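Local atomic coordinates of CDP-archaeol synthase (Aeropyrum pernix K1, PDB entry 5GUF), a protein that probably catalyses the magnesium-dependent transfer of CMP from CTP to an unsaturated archaeal glycerol-ether phosphate, forming CDP-archaeol in the membrane. Residues A[48-53]-A[111-116]. Residues are numbered along the deposited sequence; the frame is centred on the assembly and turned at random.
With CTP (cytidine-5'-triphosphate), chain B.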
ATOM      1  N   ASP A  48      -9.835   5.661 -23.038  1.00 31.65           N
ATOM      2  CA  ASP A  48     -10.350   6.392 -21.889  1.00 23.76           C
ATOM      3  C   ASP A  48      -9.854   7.822 -21.853  1.00 30.60           C
ATOM      4  O   ASP A  48     -10.150   8.539 -20.894  1.00 36.12           O
ATOM      5  CB  ASP A  48      -9.975   5.693 -20.587  1.00 37.84           C
ATOM      6  CG  ASP A  48      -8.490   5.401 -20.483  1.00 42.87           C
ATOM      7  OD1 ASP A  48      -7.696   6.011 -21.237  1.00 37.51           O
ATOM      8  OD2 ASP A  48      -8.119   4.562 -19.634  1.00 47.14           O
ATOM      9  N   GLY A  49      -9.104   8.249 -22.869  1.00 35.36           N
ATOM     10  CA  GLY A  49      -8.584   9.596 -22.955  1.00 35.72           C
ATOM     11  C   GLY A  49      -7.240   9.826 -22.301  1.00 34.52           C
ATOM     12  O   GLY A  49      -6.715  10.944 -22.387  1.00 34.94           O
ATOM     13  N   ARG A  50      -6.665   8.821 -21.654  1.00 32.99           N
ATOM     14  CA  ARG A  50      -5.436   8.987 -20.899  1.00 33.79           C
ATOM     15  C   ARG A  50      -4.285   8.308 -21.628  1.00 34.10           C
ATOM     16  O   ARG A  50      -4.480   7.353 -22.386  1.00 34.15           O
ATOM     17  CB  ARG A  50      -5.580   8.402 -19.486  1.00 42.42           C
ATOM     18  CG  ARG A  50      -6.550   9.150 -18.572  1.00 38.57           C
ATOM     19  CD  ARG A  50      -6.140  10.598 -18.414  1.00 48.31           C
ATOM     20  NE  ARG A  50      -7.290  11.450 -18.121  1.00 57.99           N
ATOM     21  CZ  ARG A  50      -7.340  12.368 -17.161  1.00 57.37           C
ATOM     22  NH1 ARG A  50      -6.295  12.592 -16.376  1.00 47.32           N
ATOM     23  NH2 ARG A  50      -8.452  13.071 -16.994  1.00 65.38           N
ATOM     24  N   ARG A  51      -3.072   8.792 -21.361  1.00 34.84           N
ATOM     25  CA  ARG A  51      -1.880   8.158 -21.914  1.00 32.89           C
ATOM     26  C   ARG A  51      -1.778   6.718 -21.427  1.00 33.06           C
ATOM     27  O   ARG A  51      -2.276   6.362 -20.355  1.00 35.64           O
ATOM     28  CB  ARG A  51      -0.632   8.933 -21.515  1.00 35.25           C
ATOM     29  CG  ARG A  51      -0.499  10.265 -22.219  1.00 33.79           C
ATOM     30  CD  ARG A  51       0.044  10.097 -23.620  1.00 31.65           C
ATOM     31  NE  ARG A  51       1.407   9.568 -23.599  1.00 40.85           N
ATOM     32  CZ  ARG A  51       2.505  10.280 -23.327  1.00 39.45           C
ATOM     33  NH1 ARG A  51       2.442  11.583 -23.045  1.00 29.57           N
ATOM     34  NH2 ARG A  51       3.683   9.681 -23.336  1.00 37.51           N
ATOM     35  N   LEU A  52      -1.164   5.874 -22.249  1.00 32.40           N
ATOM     36  CA  LEU A  52      -0.923   4.496 -21.836  1.00 32.49           C
ATOM     37  C   LEU A  52      -0.043   4.452 -20.586  1.00 39.32           C
ATOM     38  O   LEU A  52      -0.367   3.768 -19.605  1.00 35.26           O
ATOM     39  CB  LEU A  52      -0.283   3.724 -22.987  1.00 29.75           C
ATOM     40  CG  LEU A  52       0.228   2.322 -22.672  1.00 43.11           C
ATOM     41  CD1 LEU A  52      -0.940   1.401 -22.392  1.00 42.73           C
ATOM     42  CD2 LEU A  52       1.106   1.790 -23.805  1.00 37.30           C
ATOM     43  N   LEU A  53       1.064   5.203 -20.596  1.00 34.55           N
ATOM     44  CA  LEU A  53       1.959   5.347 -19.449  1.00 33.21           C
ATOM     45  C   LEU A  53       2.161   6.788 -19.026  1.00 33.38           C
ATOM     46  O   LEU A  53       2.201   7.068 -17.826  1.00 33.26           O
ATOM     47  CB  LEU A  53       3.333   4.717 -19.741  1.00 26.66           C
ATOM     48  CG  LEU A  53       3.355   3.184 -19.903  1.00 38.85           C
ATOM     49  CD1 LEU A  53       4.785   2.655 -20.145  1.00 34.79           C
ATOM     50  CD2 LEU A  53       2.696   2.455 -18.721  1.00 30.61           C
ATOM     51  N   GLY A 111      -7.355   7.972 -14.124  1.00 39.98           N
ATOM     52  CA  GLY A 111      -7.407   9.402 -14.330  1.00 35.56           C
ATOM     53  C   GLY A 111      -6.453  10.225 -13.495  1.00 36.75           C
ATOM     54  O   GLY A 111      -6.639  11.438 -13.383  1.00 43.92           O
ATOM     55  N   ILE A 112      -5.421   9.624 -12.918  1.00 35.64           N
ATOM     56  CA  ILE A 112      -4.432  10.385 -12.161  1.00 36.82           C
ATOM     57  C   ILE A 112      -3.369  10.900 -13.123  1.00 40.49           C
ATOM     58  O   ILE A 112      -2.645  10.107 -13.735  1.00 45.21           O
ATOM     59  CB  ILE A 112      -3.800   9.533 -11.059  1.00 40.52           C
ATOM     60  CG1 ILE A 112      -4.863   8.975 -10.093  1.00 42.30           C
ATOM     61  CG2 ILE A 112      -2.835  10.353 -10.304  1.00 42.65           C
ATOM     62  CD1 ILE A 112      -4.304   7.904  -9.116  1.00 35.98           C
ATOM     63  N   GLU A 113      -3.260  12.223 -13.246  1.00 42.45           N
ATOM     64  CA  GLU A 113      -2.330  12.777 -14.220  1.00 50.83           C
ATOM     65  C   GLU A 113      -0.881  12.547 -13.822  1.00 48.03           C
ATOM     66  O   GLU A 113      -0.548  12.373 -12.647  1.00 47.12           O
ATOM     67  CB  GLU A 113      -2.571  14.268 -14.451  1.00 52.28           C
ATOM     68  CG  GLU A 113      -3.940  14.538 -15.067  1.00 69.57           C
ATOM     69  CD  GLU A 113      -4.446  15.954 -14.881  1.00 86.97           C
ATOM     70  OE1 GLU A 113      -5.571  16.224 -15.352  1.00 99.00           O
ATOM     71  OE2 GLU A 113      -3.734  16.797 -14.303  1.00 97.00           O
ATOM     72  N   ARG A 114      -0.020  12.574 -14.836  1.00 44.68           N
ATOM     73  CA  ARG A 114       1.384  12.236 -14.679  1.00 42.49           C
ATOM     74  C   ARG A 114       2.028  13.104 -13.601  1.00 42.47           C
ATOM     75  O   ARG A 114       1.822  14.321 -13.552  1.00 41.12           O
ATOM     76  CB  ARG A 114       2.076  12.405 -16.036  1.00 42.30           C
ATOM     77  CG  ARG A 114       3.580  12.350 -16.003  1.00 49.08           C
ATOM     78  CD  ARG A 114       4.193  13.702 -15.791  1.00 49.84           C
ATOM     79  NE  ARG A 114       5.642  13.600 -15.738  1.00 56.74           N
ATOM     80  CZ  ARG A 114       6.458  14.089 -16.661  1.00 52.86           C
ATOM     81  NH1 ARG A 114       5.968  14.731 -17.709  1.00 51.14           N
ATOM     82  NH2 ARG A 114       7.770  13.938 -16.524  1.00 59.71           N
ATOM     83  N   GLY A 115       2.726  12.505 -12.674  1.00 46.88           N
ATOM     84  CA  GLY A 115       3.303  13.286 -11.615  1.00 42.89           C
ATOM     85  C   GLY A 115       2.481  13.546 -10.364  1.00 43.00           C
ATOM     86  O   GLY A 115       3.053  13.858  -9.367  1.00 46.68           O
ATOM     87  N   ARG A 116       1.163  13.435 -10.407  1.00 38.96           N
ATOM     88  CA  ARG A 116       0.331  13.671  -9.229  1.00 46.50           C
ATOM     89  C   ARG A 116       0.554  12.528  -8.274  1.00 46.49           C
ATOM     90  O   ARG A 116       0.749  11.431  -8.688  1.00 39.61           O
ATOM     91  CB  ARG A 116      -1.127  13.844  -9.597  1.00 46.62           C
ATOM     92  CG  ARG A 116      -1.677  15.204  -9.261  1.00 60.82           C
ATOM     93  CD  ARG A 116      -1.033  16.334 -10.052  1.00 67.64           C
ATOM     94  NE  ARG A 116      -0.033  17.078  -9.279  1.00 72.83           N
ATOM     95  CZ  ARG A 116      -0.112  17.361  -7.976  1.00 72.58           C
ATOM     96  NH1 ARG A 116      -1.152  16.977  -7.247  1.00 69.80           N
ATOM     97  NH2 ARG A 116       0.863  18.038  -7.397  1.00 69.60           N
TER
HETATM   98  N1  CTP B 201      11.608   8.599 -15.174  1.00 49.22           N
HETATM   99  C2  CTP B 201      11.944   8.252 -16.480  1.00 49.08           C
HETATM  100  N3  CTP B 201      11.762   6.962 -16.956  1.00 45.54           N
HETATM  101  C4  CTP B 201      11.290   5.983 -16.094  1.00 45.59           C
HETATM  102  C5  CTP B 201      10.995   6.317 -14.766  1.00 44.66           C
HETATM  103  C6  CTP B 201      10.994   7.659 -14.371  1.00 47.45           C
HETATM  104  O2  CTP B 201      12.409   9.101 -17.238  1.00 57.25           O
HETATM  105  N4  CTP B 201      11.125   4.741 -16.543  1.00 40.76           N
HETATM  106  C1' CTP B 201      11.882   9.992 -14.708  1.00 55.24           C
HETATM  107  C2' CTP B 201      10.844  10.958 -15.259  1.00 60.42           C
HETATM  108  O2' CTP B 201      11.454  12.219 -15.425  1.00 56.04           O
HETATM  109  C3' CTP B 201       9.841  11.052 -14.140  1.00 54.28           C
HETATM  110  C4' CTP B 201      10.768  11.034 -12.932  1.00 62.10           C
HETATM  111  O4' CTP B 201      11.834  10.155 -13.290  1.00 52.61           O
HETATM  112  O3' CTP B 201       9.075  12.223 -14.239  1.00 56.58           O
HETATM  113  C5' CTP B 201      10.052  10.616 -11.648  1.00 58.98           C
HETATM  114  O5' CTP B 201       9.605   9.278 -11.715  1.00 60.30           O
HETATM  115  PA  CTP B 201       8.078   8.933 -11.365  1.00 51.64           P
HETATM  116  O1A CTP B 201       7.762   9.627 -10.058  1.00 42.79           O
HETATM  117  O2A CTP B 201       7.827   7.440 -11.291  1.00 57.54           O
HETATM  118  O3A CTP B 201       7.252   9.560 -12.601  1.00 54.51           O
HETATM  119  PB  CTP B 201       6.099  10.677 -12.457  1.00 56.11           P
HETATM  120  O1B CTP B 201       6.639  11.988 -12.991  1.00 53.29           O
HETATM  121  O2B CTP B 201       5.616  10.864 -11.043  1.00 47.81           O
HETATM  122  O3B CTP B 201       4.928  10.078 -13.402  1.00 48.74           O
HETATM  123  PG  CTP B 201       3.803   9.032 -12.879  1.00 36.15           P
HETATM  124  O1G CTP B 201       2.584   9.814 -12.466  1.00 39.56           O
HETATM  125  O2G CTP B 201       3.545   8.096 -14.019  1.00 32.35           O
HETATM  126  O3G CTP B 201       4.295   8.236 -11.704  1.00 46.74           O
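R50 reaches across to G111 and E113 in a small polar contact at the protein surface, joining the loop before helix 59-80 to the loop that follows helix 84-109. G111 ends that helix in a Schellman motif with positive phi, and R50 lays its guanidinium there: CA of G111 sits over one face, 3.9 Å above the plane and displaced toward its rim. The R50 chain bends at chi2 (-58°), which carries NH1 to 3.2 Å from O of G111, at an angle too poor for a hydrogen bond. CG of E113 approaches the rim of the same guanidinium roughly in its plane, 3.3 Å from NH1 of R50. The carboxylate beyond it adds a long salt bridge, OE1 of E113 to NH1 of R50 at 3.8 Å, with the two planar groups 29° apart. An Asx turn shapes the backbone before this side chain, N of R50 donating to OD1 of D48 at 3.0 Å, while OD2 of D48 pairs with R109. Cutting R50 back to an alanine is likely to take the cover from G111 and leave E113 without this positive partner. The type II turn that starts at E113 and ends at R116 presents N of G115 to O1G of CTP at 2.7 Å, and NH2 of R114 gives a nearly straight bond (171°) to the ribose O3' at 3.1 Å. R50 thus meets the CTP-binding loop at G111 and E113, ahead of the residues that hold the nucleotide, by one long charge pairing and contact over a glycine, which is consistent with a modest electrostatic link between the loops rather than a tightly bonded one.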